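Local coordinates for protein leucine aminopeptidase 2, chloroplastic (Streptomyces sp. BC16019, PDB 5LHK) that is a two-manganese aminopeptidase of the M17 family that presumably removes unsubstituted N-terminal amino acids from peptides, at residues 345-350 with 445-450; 259-264 with 370-375; 207-212 with 243-248. All blocks are in the same frame, centred on the assembly; numbering follows the deposited sequence.

Interaction 1: 345-350 with 445-450; sequences EGRVVL and ALFLQD. With MN (manganese (II) ion), chain C; MN (manganese (II) ion), chain B; BCT (bicarbonate ion), chain D.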
loop_
_atom_site.group_PDB
_atom_site.type_symbol
_atom_site.label_atom_id
_atom_site.label_comp_id
_atom_site.label_asym_id
_atom_site.label_seq_id
_atom_site.Cartn_x
_atom_site.Cartn_y
_atom_site.Cartn_z
ATOM N N GLU A 345 -9.940 -14.992 -14.693
ATOM C CA GLU A 345 -11.035 -15.268 -15.602
ATOM C C GLU A 345 -10.654 -16.238 -16.706
ATOM O O GLU A 345 -11.506 -16.986 -17.179
ATOM C CB GLU A 345 -11.580 -13.959 -16.200
ATOM C CG GLU A 345 -10.866 -13.413 -17.452
ATOM C CD GLU A 345 -9.424 -13.000 -17.237
ATOM O OE1 GLU A 345 -9.070 -12.635 -16.099
ATOM O OE2 GLU A 345 -8.638 -13.030 -18.211
ATOM N N GLY A 346 -9.392 -16.216 -17.139
ATOM C CA GLY A 346 -8.964 -17.034 -18.282
ATOM C C GLY A 346 -9.190 -18.529 -18.112
ATOM O O GLY A 346 -9.639 -19.212 -19.044
ATOM N N ARG A 347 -8.880 -19.045 -16.924
ATOM C CA ARG A 347 -9.029 -20.480 -16.662
ATOM C C ARG A 347 -10.509 -20.897 -16.723
ATOM O O ARG A 347 -10.841 -21.993 -17.193
ATOM C CB ARG A 347 -8.371 -20.876 -15.331
ATOM C CG ARG A 347 -9.066 -20.354 -14.068
ATOM C CD ARG A 347 -8.157 -20.397 -12.849
ATOM N NE ARG A 347 -7.071 -19.423 -12.967
ATOM C CZ ARG A 347 -6.031 -19.304 -12.140
ATOM N NH1 ARG A 347 -5.897 -20.109 -11.080
ATOM N NH2 ARG A 347 -5.106 -18.377 -12.386
ATOM N N VAL A 348 -11.382 -19.985 -16.293
ATOM C CA VAL A 348 -12.818 -20.200 -16.282
ATOM C C VAL A 348 -13.356 -20.222 -17.721
ATOM O O VAL A 348 -14.196 -21.053 -18.075
ATOM C CB VAL A 348 -13.518 -19.113 -15.416
ATOM C CG1 VAL A 348 -15.045 -19.186 -15.522
ATOM C CG2 VAL A 348 -13.064 -19.237 -13.965
ATOM N N VAL A 349 -12.858 -19.310 -18.544
ATOM C CA VAL A 349 -13.203 -19.248 -19.973
ATOM C C VAL A 349 -12.693 -20.489 -20.726
ATOM O O VAL A 349 -13.412 -21.061 -21.551
ATOM C CB VAL A 349 -12.619 -17.964 -20.611
ATOM C CG1 VAL A 349 -12.700 -17.995 -22.122
ATOM C CG2 VAL A 349 -13.332 -16.729 -20.063
ATOM N N LEU A 350 -11.452 -20.883 -20.457
ATOM C CA LEU A 350 -10.877 -22.050 -21.120
ATOM C C LEU A 350 -11.524 -23.381 -20.739
ATOM O O LEU A 350 -11.556 -24.294 -21.562
ATOM C CB LEU A 350 -9.377 -22.142 -20.863
ATOM C CG LEU A 350 -8.546 -21.009 -21.447
ATOM C CD1 LEU A 350 -7.161 -21.043 -20.847
ATOM C CD2 LEU A 350 -8.481 -21.103 -22.950
ATOM N N ALA A 445 -2.793 -24.568 -13.898
ATOM C CA ALA A 445 -2.573 -25.724 -14.767
ATOM C C ALA A 445 -3.407 -26.911 -14.295
ATOM O O ALA A 445 -4.042 -27.569 -15.104
ATOM C CB ALA A 445 -1.089 -26.100 -14.828
ATOM N N LEU A 446 -3.411 -27.167 -12.990
ATOM C CA LEU A 446 -4.219 -28.257 -12.416
ATOM C C LEU A 446 -5.713 -28.020 -12.635
ATOM O O LEU A 446 -6.454 -28.953 -12.938
ATOM C CB LEU A 446 -3.907 -28.451 -10.926
ATOM C CG LEU A 446 -2.457 -28.866 -10.596
ATOM C CD1 LEU A 446 -2.073 -28.567 -9.155
ATOM C CD2 LEU A 446 -2.263 -30.347 -10.867
ATOM N N PHE A 447 -6.128 -26.760 -12.519
ATOM C CA PHE A 447 -7.495 -26.341 -12.802
ATOM C C PHE A 447 -7.871 -26.710 -14.236
ATOM O O PHE A 447 -8.908 -27.325 -14.462
ATOM C CB PHE A 447 -7.625 -24.821 -12.562
ATOM C CG PHE A 447 -9.004 -24.259 -12.800
ATOM C CD1 PHE A 447 -9.498 -24.084 -14.093
ATOM C CD2 PHE A 447 -9.790 -23.850 -11.727
ATOM C CE1 PHE A 447 -10.754 -23.539 -14.310
ATOM C CE2 PHE A 447 -11.053 -23.303 -11.937
ATOM C CZ PHE A 447 -11.538 -23.159 -13.228
ATOM N N LEU A 448 -7.035 -26.327 -15.202
ATOM C CA LEU A 448 -7.283 -26.676 -16.606
ATOM C C LEU A 448 -7.299 -28.188 -16.832
ATOM O O LEU A 448 -8.126 -28.702 -17.590
ATOM C CB LEU A 448 -6.238 -26.034 -17.520
ATOM C CG LEU A 448 -6.216 -24.500 -17.534
ATOM C CD1 LEU A 448 -5.099 -24.015 -18.437
ATOM C CD2 LEU A 448 -7.559 -23.914 -17.968
ATOM N N GLN A 449 -6.397 -28.895 -16.165
ATOM C CA GLN A 449 -6.336 -30.359 -16.278
ATOM C C GLN A 449 -7.676 -31.038 -15.963
ATOM O O GLN A 449 -8.029 -31.992 -16.635
ATOM C CB GLN A 449 -5.228 -30.924 -15.393
ATOM C CG GLN A 449 -4.964 -32.406 -15.600
ATOM C CD GLN A 449 -3.785 -32.938 -14.787
ATOM O OE1 GLN A 449 -3.440 -32.407 -13.730
ATOM N NE2 GLN A 449 -3.179 -34.007 -15.272
ATOM N N ASP A 450 -8.435 -30.510 -14.992
ATOM C CA ASP A 450 -9.761 -31.048 -14.631
ATOM C C ASP A 450 -10.729 -31.186 -15.819
ATOM O O ASP A 450 -11.635 -32.021 -15.785
ATOM C CB ASP A 450 -10.467 -30.146 -13.588
ATOM C CG ASP A 450 -9.834 -30.193 -12.195
ATOM O OD1 ASP A 450 -9.001 -31.084 -11.926
ATOM O OD2 ASP A 450 -10.202 -29.316 -11.369
HETATM MN MN MN C . -7.220 -11.627 -15.388
HETATM MN MN MN B . -6.588 -12.717 -18.220
HETATM C C BCT D . -6.554 -16.604 -15.241
HETATM O O1 BCT D . -5.612 -16.519 -14.449
HETATM O O2 BCT D . -6.788 -15.736 -16.127
HETATM O O3 BCT D . -7.321 -17.682 -15.088
HETATM O O HOH W 1 -5.798 -13.269 -16.231
HETATM O O HOH W 2 -4.813 -11.486 -14.552
#

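Interaction 2: 259-264 with 370-375; sequences VGKGVT and DVATLT. With MN (manganese (II) ion), chain B.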
loop_
_atom_site.group_PDB
_atom_site.type_symbol
_atom_site.label_atom_id
_atom_site.label_comp_id
_atom_site.label_asym_id
_atom_site.label_seq_id
_atom_site.Cartn_x
_atom_site.Cartn_y
_atom_site.Cartn_z
ATOM N N VAL A 259 -6.144 -24.726 -28.344
ATOM C CA VAL A 259 -7.068 -23.902 -27.583
ATOM C C VAL A 259 -6.333 -22.632 -27.191
ATOM O O VAL A 259 -5.295 -22.698 -26.526
ATOM C CB VAL A 259 -7.582 -24.634 -26.328
ATOM C CG1 VAL A 259 -8.541 -23.751 -25.534
ATOM C CG2 VAL A 259 -8.282 -25.933 -26.723
ATOM N N GLY A 260 -6.868 -21.482 -27.596
ATOM C CA GLY A 260 -6.200 -20.190 -27.390
ATOM C C GLY A 260 -7.052 -19.209 -26.603
ATOM O O GLY A 260 -8.159 -18.879 -27.018
ATOM N N LYS A 261 -6.534 -18.731 -25.479
ATOM C CA LYS A 261 -7.239 -17.756 -24.661
ATOM C C LYS A 261 -7.282 -16.395 -25.366
ATOM O O LYS A 261 -6.242 -15.788 -25.605
ATOM C CB LYS A 261 -6.552 -17.606 -23.304
ATOM C CG LYS A 261 -7.186 -16.549 -22.400
ATOM C CD LYS A 261 -6.303 -16.238 -21.223
ATOM C CE LYS A 261 -6.829 -15.048 -20.444
ATOM N NZ LYS A 261 -5.987 -14.806 -19.240
ATOM N N GLY A 262 -8.492 -15.928 -25.671
ATOM C CA GLY A 262 -8.703 -14.683 -26.393
ATOM C C GLY A 262 -9.433 -13.606 -25.602
ATOM O O GLY A 262 -10.422 -13.049 -26.056
ATOM N N VAL A 263 -8.942 -13.284 -24.420
ATOM C CA VAL A 263 -9.509 -12.169 -23.666
ATOM C C VAL A 263 -8.931 -10.909 -24.301
ATOM O O VAL A 263 -7.755 -10.592 -24.134
ATOM C CB VAL A 263 -9.215 -12.262 -22.157
ATOM C CG1 VAL A 263 -9.745 -11.038 -21.423
ATOM C CG2 VAL A 263 -9.856 -13.528 -21.586
ATOM N N THR A 264 -9.765 -10.216 -25.062
ATOM C CA THR A 264 -9.304 -9.091 -25.859
ATOM C C THR A 264 -8.970 -7.889 -24.998
ATOM O O THR A 264 -8.184 -7.046 -25.408
ATOM C CB THR A 264 -10.324 -8.694 -26.931
ATOM O OG1 THR A 264 -11.571 -8.343 -26.318
ATOM C CG2 THR A 264 -10.512 -9.853 -27.904
ATOM N N ASP A 370 -3.163 -26.121 -25.162
ATOM C CA ASP A 370 -3.709 -24.779 -24.926
ATOM C C ASP A 370 -2.583 -23.768 -24.744
ATOM O O ASP A 370 -1.509 -24.098 -24.232
ATOM C CB ASP A 370 -4.716 -24.745 -23.770
ATOM C CG ASP A 370 -4.064 -24.697 -22.417
ATOM O OD1 ASP A 370 -3.536 -23.635 -22.055
ATOM O OD2 ASP A 370 -4.087 -25.714 -21.706
ATOM N N VAL A 371 -2.838 -22.545 -25.205
ATOM C CA VAL A 371 -1.883 -21.449 -25.124
ATOM C C VAL A 371 -2.634 -20.269 -24.533
ATOM O O VAL A 371 -3.723 -19.923 -25.005
ATOM C CB VAL A 371 -1.297 -21.098 -26.508
ATOM C CG1 VAL A 371 -0.164 -20.092 -26.374
ATOM C CG2 VAL A 371 -0.789 -22.357 -27.207
ATOM N N ALA A 372 -2.066 -19.671 -23.490
ATOM C CA ALA A 372 -2.767 -18.667 -22.705
ATOM C C ALA A 372 -1.815 -17.735 -21.959
ATOM O O ALA A 372 -0.856 -18.181 -21.324
ATOM C CB ALA A 372 -3.688 -19.367 -21.723
ATOM N N THR A 373 -2.082 -16.438 -22.046
ATOM C CA THR A 373 -1.477 -15.446 -21.155
ATOM C C THR A 373 -2.218 -15.520 -19.809
ATOM O O THR A 373 -3.042 -14.652 -19.472
ATOM C CB THR A 373 -1.594 -14.037 -21.759
ATOM O OG1 THR A 373 -2.961 -13.777 -22.097
ATOM C CG2 THR A 373 -0.727 -13.932 -23.026
ATOM N N LEU A 374 -1.949 -16.584 -19.060
ATOM C CA LEU A 374 -2.884 -17.009 -17.999
ATOM C C LEU A 374 -2.574 -16.440 -16.620
ATOM O O LEU A 374 -3.456 -15.972 -15.918
ATOM C CB LEU A 374 -2.960 -18.542 -17.921
ATOM C CG LEU A 374 -4.182 -19.113 -17.191
ATOM C CD1 LEU A 374 -5.492 -18.766 -17.900
ATOM C CD2 LEU A 374 -4.040 -20.621 -17.042
ATOM N N THR A 375 -1.310 -16.450 -16.256
ATOM C CA THR A 375 -0.931 -16.273 -14.871
ATOM C C THR A 375 0.134 -15.188 -14.728
ATOM O O THR A 375 1.038 -15.069 -15.541
ATOM C CB THR A 375 -0.480 -17.657 -14.348
ATOM O OG1 THR A 375 -1.651 -18.456 -14.062
ATOM C CG2 THR A 375 0.224 -17.559 -13.163
HETATM MN MN MN B . -6.588 -12.717 -18.220
HETATM O O HOH W 3 -3.997 -15.419 -24.026
HETATM O O HOH W 1 -5.798 -13.269 -16.231
#

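Interaction 3: 207-212 with 243-248; sequences AGLDCA and LTYDPP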
loop_
_atom_site.group_PDB
_atom_site.type_symbol
_atom_site.label_atom_id
_atom_site.label_comp_id
_atom_site.label_asym_id
_atom_site.label_seq_id
_atom_site.Cartn_x
_atom_site.Cartn_y
_atom_site.Cartn_z
ATOM N N ALA A 207 -6.677 -18.439 -46.284
ATOM C CA ALA A 207 -5.904 -19.660 -46.146
ATOM C C ALA A 207 -6.609 -20.941 -46.622
ATOM O O ALA A 207 -5.957 -21.975 -46.711
ATOM C CB ALA A 207 -5.471 -19.802 -44.689
ATOM N N GLY A 208 -7.912 -20.875 -46.923
ATOM C CA GLY A 208 -8.736 -22.063 -47.182
ATOM C C GLY A 208 -9.202 -22.825 -45.932
ATOM O O GLY A 208 -9.729 -23.932 -46.045
ATOM N N LEU A 209 -9.027 -22.249 -44.742
ATOM C CA LEU A 209 -9.391 -22.926 -43.500
ATOM C C LEU A 209 -10.895 -22.855 -43.273
ATOM O O LEU A 209 -11.524 -21.815 -43.504
ATOM C CB LEU A 209 -8.686 -22.283 -42.307
ATOM C CG LEU A 209 -7.161 -22.226 -42.339
ATOM C CD1 LEU A 209 -6.633 -21.348 -41.215
ATOM C CD2 LEU A 209 -6.567 -23.621 -42.247
ATOM N N ASP A 210 -11.469 -23.955 -42.803
ATOM C CA ASP A 210 -12.865 -23.975 -42.405
ATOM C C ASP A 210 -13.011 -23.155 -41.112
ATOM O O ASP A 210 -12.181 -23.255 -40.216
ATOM C CB ASP A 210 -13.328 -25.426 -42.227
ATOM C CG ASP A 210 -14.813 -25.541 -41.966
ATOM O OD1 ASP A 210 -15.231 -25.363 -40.799
ATOM O OD2 ASP A 210 -15.561 -25.829 -42.925
ATOM N N CYS A 211 -14.047 -22.322 -41.039
ATOM C CA CYS A 211 -14.243 -21.416 -39.917
ATOM C C CYS A 211 -15.713 -21.343 -39.520
ATOM O O CYS A 211 -16.569 -21.155 -40.371
ATOM C CB CYS A 211 -13.745 -20.026 -40.280
ATOM S SG CYS A 211 -13.850 -18.803 -38.945
ATOM N N ALA A 212 -15.996 -21.493 -38.229
ATOM C CA ALA A 212 -17.334 -21.271 -37.683
ATOM C C ALA A 212 -17.218 -20.240 -36.563
ATOM O O ALA A 212 -16.362 -20.371 -35.693
ATOM C CB ALA A 212 -17.927 -22.577 -37.164
ATOM N N LEU A 243 -11.534 -23.027 -35.919
ATOM C CA LEU A 243 -10.763 -23.002 -37.172
ATOM C C LEU A 243 -10.278 -24.395 -37.426
ATOM O O LEU A 243 -9.729 -24.998 -36.519
ATOM C CB LEU A 243 -9.500 -22.155 -37.006
ATOM C CG LEU A 243 -9.502 -20.696 -37.380
ATOM C CD1 LEU A 243 -8.120 -20.125 -37.113
ATOM C CD2 LEU A 243 -9.871 -20.543 -38.842
ATOM N N THR A 244 -10.402 -24.900 -38.641
ATOM C CA THR A 244 -9.861 -26.221 -38.940
ATOM C C THR A 244 -8.991 -26.202 -40.195
ATOM O O THR A 244 -9.430 -25.767 -41.258
ATOM C CB THR A 244 -10.983 -27.264 -39.043
ATOM O OG1 THR A 244 -11.793 -27.185 -37.870
ATOM C CG2 THR A 244 -10.422 -28.660 -39.138
ATOM N N TYR A 245 -7.744 -26.644 -40.027
ATOM C CA TYR A 245 -6.868 -27.011 -41.123
ATOM C C TYR A 245 -7.023 -28.513 -41.364
ATOM O O TYR A 245 -6.718 -29.322 -40.491
ATOM C CB TYR A 245 -5.417 -26.668 -40.800
ATOM C CG TYR A 245 -4.414 -27.225 -41.786
ATOM C CD1 TYR A 245 -4.329 -26.736 -43.088
ATOM C CD2 TYR A 245 -3.547 -28.246 -41.415
ATOM C CE1 TYR A 245 -3.400 -27.253 -43.996
ATOM C CE2 TYR A 245 -2.624 -28.771 -42.306
ATOM C CZ TYR A 245 -2.550 -28.275 -43.595
ATOM O OH TYR A 245 -1.616 -28.801 -44.467
ATOM N N ASP A 246 -7.482 -28.873 -42.553
ATOM C CA ASP A 246 -7.886 -30.245 -42.837
ATOM C C ASP A 246 -7.431 -30.636 -44.238
ATOM O O ASP A 246 -8.260 -30.748 -45.123
ATOM C CB ASP A 246 -9.416 -30.369 -42.695
ATOM C CG ASP A 246 -9.887 -31.807 -42.517
ATOM O OD1 ASP A 246 -9.130 -32.758 -42.799
ATOM O OD2 ASP A 246 -11.031 -31.997 -42.063
ATOM N N PRO A 247 -6.117 -30.880 -44.436
ATOM C CA PRO A 247 -5.594 -31.226 -45.767
ATOM C C PRO A 247 -6.037 -32.630 -46.232
ATOM O O PRO A 247 -6.427 -33.449 -45.405
ATOM C CB PRO A 247 -4.085 -31.200 -45.547
ATOM C CG PRO A 247 -3.935 -31.696 -44.149
ATOM C CD PRO A 247 -5.116 -31.157 -43.390
ATOM N N PRO A 248 -5.982 -32.911 -47.547
ATOM C CA PRO A 248 -6.393 -34.260 -48.018
ATOM C C PRO A 248 -5.480 -35.396 -47.498
ATOM O O PRO A 248 -5.981 -36.460 -47.115
ATOM C CB PRO A 248 -6.345 -34.136 -49.550
ATOM C CG PRO A 248 -5.436 -32.983 -49.824
ATOM C CD PRO A 248 -5.564 -32.035 -48.660
HETATM O O HOH W 4 -13.919 -25.122 -38.083
#

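Interaction 1: 345-350 with 445-450
R347 lays its CG over one face of the F447 ring, a CH-pi contact with CG 3.7 Å from the ring centroid. The two side chains cross at about a right angle. On the same ring, CE1 comes within 3.3 Å of R347 O, and CZ meets CG2 of V348. One turn along, L350 CB packs on L448 CD2 at 3.9 Å.

From its place over the ring, R347 CG sits between the backbone N and the carbonyl carbon (chi1 69°), and the bend at chi3 carries the guanidinium edge-on to a bicarbonate, probably from the crystallisation liquor. NE reaches bicarbonate O3 at 2.8 Å in an almost straight bond (176°), and NH2 holds O1. R347 N also donates to O3 and G346 N to O2, so the anion is gripped by two backbone N-H groups and by the side chain. With an alanine here, the bicarbonate would probably lose the NE and NH2 bonds, D440 its ion-pair mate and the F447 ring its CH-pi partner.

E345 bridges the two manganese ions, OE1 at 2.2 Å from one and OE2 bound to the other. An arginine-held bicarbonate beside two metals is familiar from M17 relatives. Segments 345-350 and 445-449 run nearly parallel (15°, axes 9.8 Å apart), with L350 against strand 255-263 and L448 against strand 458-462.

Interaction 2: 259-264 with 370-375
Two neighbouring parallel strands of the catalytic-domain sheet, 255-263 and 367-372, meet here and deliver a lysine to the manganese site. V371 N donates to V259 O at 2.8 Å, and K261 N returns a bond to V371 O at 3.1 Å. These bonds set V259 beside D370 and G260 beside V371, with CA-H...O contacts from D370 CA to V259 O and from G260 CA to V371 O filling in the ladder. On the face carrying V259 and D370, their CB atoms lie 3.8 Å apart; the D370 carboxylate turns off to H460 and W458, which take its two oxygens.

Past the paired residues the strands part, and a water spans the gap: it donates to K261 O and accepts from T373 N. The K261 side chain carries the contact onward. Its CB rests on A372 CB at 3.7 Å; with CG anti to the backbone N (chi1 177°) and every later torsion extended, the chain runs straight to the metal. NZ binds manganese at 2.4 Å and lies 3.0 Å from T373 O. D266, D284 and E345 also bind this ion. T373, at the centre of an inverse gamma turn, hydrogen-bonds through OG1 to D284, a second-shell hold on that metal ligand. A lysine amine sharing a metal with carboxylates, here supplied from the break in strand 255-263, is characteristic of the two-metal centre of M17 leucine aminopeptidases.

Interaction 3: 207-212 with 243-248
L209, just ahead of strand 210-214, pushes CD2 against Y245 CB at 3.6 Å, close to the plane of the tyrosine ring at its edge. Its CG stands anti to the carbonyl carbon (chi1 -57°), which carries CD1 to L243 CD2 and CD2 to Y245. L209 CB also meets L243 CD2, at 4.1 Å. The tyrosine hydroxyl is held outside this pair, by the carbonyl of L303.

D210 comes next and forms the hydrogen-bonded pair with T244. Its O accepts from T244 N at 2.9 Å; in return D210 N gives a more bent bond, 139° at the hydrogen, to T244 O. Both side chains rise from the same face, where a water links D210 OD1 and T244 OG1, 3.0 Å from each.

C211 turns to the other face and makes the non-hydrogen-bonded pair with L243, its CB 4.2 Å from L243 CD2. L209, C211 and L243 all pack on A204 of helix 193-207, while L209, L243 and Y245 also touch helix 286-301. The result is a two-faced antiparallel strand pair, apolar toward the helices and polar on the D210-T244 side, in the mixed sheet of an alpha/beta catalytic domain.

Overall arrangement
Interactions 1 and 2 meet at the metal centre, their centres 10 Å apart. E345 OE2 and K261 NZ lie 3.4 Å apart as ligands of the same manganese, and water 1, bound to both manganese ions, is shared by the two contacts. Packing joins them too: L374 CD1 lies 3.5 Å from R347 N, and G346 CA touches K261 CE. The segments alternate along the chain (259-264, 345-350, 370-375, 445-450), so the two contacts interlock. Interaction 3 touches neither: its nearest atoms are about 9 Å from interaction 2 and about 13 Å from interaction 1. Strand 239-245 precedes strand 255-263, and both lie in one sheet.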